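Local structure of mitochondrial dynamics protein MID49 (4WOY) at residues 84-87 against 88-91; 183-187 against 188-192. The protein sits in the mitochondrial outer membrane and recruits the fission mediator dynamin-related protein 1 to the mitochondrial surface, promoting mitochondrial fission. The protein carries 1 engineered substitution. All coordinates share one frame; numbering follows the deposited sequence.

Both contacts are turns at the surface of the nucleotidyltransferase-like part of the cytosolic region of MID49, and both belong to strands of one mixed sheet. Contact 1 is the bend that takes the chain out of strand 82-86 toward its antiparallel partner 97-102; contact 2 is the loop joining strand 173-182 to the antiparallel strand 191-193. Their centres lie about 16 Å apart, and the two turns meet through L84, whose CD1 packs on G184 CA at 3.7 Å. The chemistry differs. Residues 84-91 are held by backbone bonds to two carbonyls, with a threonine hydroxyl close by, whereas residues 183-192 rely on a carboxylate and guanidinium pair, with leucines where strand 191-193 begins.

Contact 1. Residues 84-87 against 88-91; sequences LVPG and VDTV
P86 and D89 close a short 3-10 turn at the end of strand 82-86, where the chain leaves the sheet of the nucleotidyltransferase-like domain. Two backbone bonds shape it. D89 N donates to P86 O at 2.8 Å, and T90 N donates to G87 O at 3.1 Å, each spanning three residues as a 3-10 conformation requires. Buried G87 begins the 3-10 segment. The strand itself is tied to its neighbour by backbone bonds from V85 to A99 and from G87 to C97; P86 between them has no N-H to offer, and its pyrrolidine holds phi near the observed -64°.

Apolar contacts are modest and lie on the flanks of the turn. V85 CG1, anti to its own N (chi1 -176°), meets T90 CG2 at 3.8 Å, a methyl against a methyl. P86 CB lies 4.4 Å from V88 CG1, a loose contact. D89 OD2 lies on the same side of that ring, 4.0 Å from P86 CG and no nearer to CB or CD, a van der Waals approach.

The polar side chain that reaches back over the turn is T90: its OG1 is hydrogen-bonded to A92 O and has G87 O, 2.8 Å away, as a second acceptor within reach.

Contact 2. Residues 183-187 against 188-192; sequences PGAST and DDRLL
The backbone of 183-192 doubles back so that G184 CA faces L191 CA at 4.8 Å, forming the loop of a beta hairpin between antiparallel strands 173-182 and 191-193, with L192 bonded through its backbone to V182. G184 sits in this bend with a positive phi of 53°, a conformation easily reached without a side chain, and its CA packs directly on L192 CG at 4.0 Å.

A185 then lays its methyl against the aliphatic stem of R190, with CB 3.5 Å from CG. This small residue lets the arginine pass close by. R190 bends at chi3 (61°), which helps bring its guanidinium back to D188. There NE and NH2 grip the carboxylate side-on: NE reaches OD1, NH2 reaches OD2 at 3.0 Å, and both oxygens use their syn lone pairs, nearly in the guanidinium plane. NE also donates to OD2, which thus receives two donors. OD1 does too, for D188 OD1 accepts from R190 N at 2.8 Å, from above the carboxylate plane, which makes an Asx turn. Where strand 191-193 begins, L191 CD2 packs on P183 CA at 4.0 Å, while V212 of helix 210-224 touches both D188 and R190.

With a main-chain N-H and a guanidinium converging on one aspartate, the carboxylate is probably stabilised in its charged form, and its rotation is fixed by donors from two directions.

Contact 1. Residues 84-87 against 88-91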
loop_
_atom_site.group_PDB
_atom_site.type_symbol
_atom_site.label_atom_id
_atom_site.label_comp_id
_atom_site.label_asym_id
_atom_site.label_seq_id
_atom_site.Cartn_x
_atom_site.Cartn_y
_atom_site.Cartn_z
ATOM N N LEU A 84 3.434 5.808 -20.974
ATOM C CA LEU A 84 2.615 6.172 -19.837
ATOM C C LEU A 84 1.863 7.426 -20.131
ATOM O O LEU A 84 2.393 8.354 -20.733
ATOM C CB LEU A 84 3.466 6.390 -18.589
ATOM C CG LEU A 84 4.276 5.151 -18.250
ATOM C CD1 LEU A 84 5.028 5.399 -16.971
ATOM C CD2 LEU A 84 3.366 3.920 -18.144
ATOM N N VAL A 85 0.605 7.437 -19.730
ATOM C CA VAL A 85 -0.187 8.636 -19.813
ATOM C C VAL A 85 -0.785 8.906 -18.434
ATOM O O VAL A 85 -1.538 8.096 -17.899
ATOM C CB VAL A 85 -1.283 8.495 -20.879
ATOM C CG1 VAL A 85 -2.034 9.792 -21.025
ATOM C CG2 VAL A 85 -0.655 8.102 -22.204
ATOM N N PRO A 86 -0.429 10.040 -17.833
ATOM C CA PRO A 86 -0.946 10.366 -16.495
ATOM C C PRO A 86 -2.459 10.555 -16.505
ATOM O O PRO A 86 -2.968 11.259 -17.391
ATOM C CB PRO A 86 -0.231 11.672 -16.165
ATOM C CG PRO A 86 0.943 11.647 -17.045
ATOM C CD PRO A 86 0.541 11.042 -18.300
ATOM N N GLY A 87 -3.159 9.948 -15.546
ATOM C CA GLY A 87 -4.615 9.981 -15.526
ATOM C C GLY A 87 -5.222 11.377 -15.582
ATOM O O GLY A 87 -6.312 11.558 -16.099
ATOM N N VAL A 88 -4.499 12.372 -15.085
ATOM C CA VAL A 88 -5.001 13.729 -15.057
ATOM C C VAL A 88 -5.094 14.312 -16.498
ATOM O O VAL A 88 -5.761 15.314 -16.734
ATOM C CB VAL A 88 -4.100 14.591 -14.150
ATOM C CG1 VAL A 88 -2.823 15.027 -14.887
ATOM C CG2 VAL A 88 -4.838 15.787 -13.646
ATOM N N ASP A 89 -4.449 13.656 -17.456
ATOM C CA ASP A 89 -4.453 14.091 -18.851
ATOM C C ASP A 89 -5.357 13.225 -19.735
ATOM O O ASP A 89 -5.515 13.488 -20.926
ATOM C CB ASP A 89 -3.029 14.078 -19.419
ATOM C CG ASP A 89 -2.106 15.103 -18.754
ATOM O OD1 ASP A 89 -2.555 16.195 -18.331
ATOM O OD2 ASP A 89 -0.903 14.802 -18.643
ATOM N N THR A 90 -5.969 12.201 -19.153
ATOM C CA THR A 90 -6.955 11.424 -19.880
ATOM C C THR A 90 -8.357 12.024 -19.681
ATOM O O THR A 90 -8.502 12.995 -18.958
ATOM C CB THR A 90 -6.943 9.955 -19.445
ATOM O OG1 THR A 90 -7.323 9.858 -18.063
ATOM C CG2 THR A 90 -5.573 9.384 -19.599
ATOM N N VAL A 91 -9.371 11.455 -20.341
ATOM C CA VAL A 91 -10.742 11.947 -20.213
ATOM C C VAL A 91 -11.352 11.702 -18.809
ATOM O O VAL A 91 -12.156 12.497 -18.334
ATOM C CB VAL A 91 -11.635 11.341 -21.308
ATOM C CG1 VAL A 91 -11.282 11.950 -22.664
ATOM C CG2 VAL A 91 -11.518 9.825 -21.328
#

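Contact 2. Residues 183-187 against 188-192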
loop_
_atom_site.group_PDB
_atom_site.type_symbol
_atom_site.label_atom_id
_atom_site.label_comp_id
_atom_site.label_asym_id
_atom_site.label_seq_id
_atom_site.Cartn_x
_atom_site.Cartn_y
_atom_site.Cartn_z
ATOM N N PRO A 183 6.440 -0.468 -13.917
ATOM C CA PRO A 183 7.431 0.457 -13.318
ATOM C C PRO A 183 7.093 1.954 -13.155
ATOM O O PRO A 183 7.755 2.588 -12.342
ATOM C CB PRO A 183 8.644 0.318 -14.249
ATOM C CG PRO A 183 8.547 -1.066 -14.778
ATOM C CD PRO A 183 7.054 -1.294 -14.972
ATOM N N GLY A 184 6.147 2.524 -13.880
ATOM C CA GLY A 184 5.722 3.905 -13.612
ATOM C C GLY A 184 6.674 5.116 -13.534
ATOM O O GLY A 184 6.202 6.262 -13.514
ATOM N N ALA A 185 7.985 4.882 -13.502
ATOM C CA ALA A 185 8.994 5.948 -13.575
ATOM C C ALA A 185 10.394 5.360 -13.768
ATOM O O ALA A 185 10.707 4.273 -13.270
ATOM C CB ALA A 185 8.972 6.842 -12.327
ATOM N N SER A 186 11.253 6.107 -14.446
ATOM C CA SER A 186 12.592 5.613 -14.718
ATOM C C SER A 186 13.588 5.957 -13.600
ATOM O O SER A 186 14.568 5.245 -13.377
ATOM C CB SER A 186 13.077 6.165 -16.059
ATOM O OG SER A 186 14.197 5.433 -16.513
ATOM N N THR A 187 13.320 7.052 -12.902
ATOM C CA THR A 187 14.261 7.617 -11.943
ATOM C C THR A 187 14.067 7.155 -10.483
ATOM O O THR A 187 14.990 7.273 -9.671
ATOM C CB THR A 187 14.195 9.135 -12.001
ATOM O OG1 THR A 187 13.010 9.584 -11.338
ATOM C CG2 THR A 187 14.148 9.583 -13.452
ATOM N N ASP A 188 12.863 6.691 -10.136
ATOM C CA ASP A 188 12.631 6.090 -8.828
ATOM C C ASP A 188 11.805 4.802 -8.941
ATOM O O ASP A 188 11.552 4.279 -10.038
ATOM C CB ASP A 188 11.973 7.091 -7.839
ATOM C CG ASP A 188 10.511 7.460 -8.180
ATOM O OD1 ASP A 188 9.741 6.633 -8.719
ATOM O OD2 ASP A 188 10.102 8.595 -7.851
ATOM N N ASP A 189 11.397 4.287 -7.790
ATOM C CA ASP A 189 10.732 2.999 -7.741
ATOM C C ASP A 189 9.218 3.064 -7.589
ATOM O O ASP A 189 8.614 2.097 -7.150
ATOM C CB ASP A 189 11.346 2.166 -6.616
ATOM C CG ASP A 189 12.763 1.719 -6.942
ATOM O OD1 ASP A 189 12.990 1.208 -8.065
ATOM O OD2 ASP A 189 13.655 1.921 -6.093
ATOM N N ARG A 190 8.598 4.183 -7.950
ATOM C CA ARG A 190 7.132 4.264 -7.905
ATOM C C ARG A 190 6.514 3.252 -8.884
ATOM O O ARG A 190 7.163 2.832 -9.838
ATOM C CB ARG A 190 6.656 5.678 -8.220
ATOM C CG ARG A 190 6.894 6.099 -9.654
ATOM C CD ARG A 190 6.516 7.536 -9.853
ATOM N NE ARG A 190 7.307 8.409 -9.011
ATOM C CZ ARG A 190 6.916 9.618 -8.633
ATOM N NH1 ARG A 190 5.734 10.077 -9.029
ATOM N NH2 ARG A 190 7.692 10.359 -7.851
ATOM N N LEU A 191 5.285 2.823 -8.631
ATOM C CA LEU A 191 4.664 1.786 -9.451
ATOM C C LEU A 191 3.278 2.200 -9.903
ATOM O O LEU A 191 2.694 3.152 -9.378
ATOM C CB LEU A 191 4.569 0.453 -8.684
ATOM C CG LEU A 191 5.921 -0.165 -8.260
ATOM C CD1 LEU A 191 5.742 -1.363 -7.309
ATOM C CD2 LEU A 191 6.773 -0.564 -9.479
ATOM N N LEU A 192 2.773 1.481 -10.898
ATOM C CA LEU A 192 1.359 1.506 -11.212
ATOM C C LEU A 192 0.814 0.138 -10.866
ATOM O O LEU A 192 1.426 -0.881 -11.233
ATOM C CB LEU A 192 1.126 1.814 -12.689
ATOM C CG LEU A 192 1.851 3.042 -13.223
ATOM C CD1 LEU A 192 1.618 3.177 -14.723
ATOM C CD2 LEU A 192 1.409 4.251 -12.455
#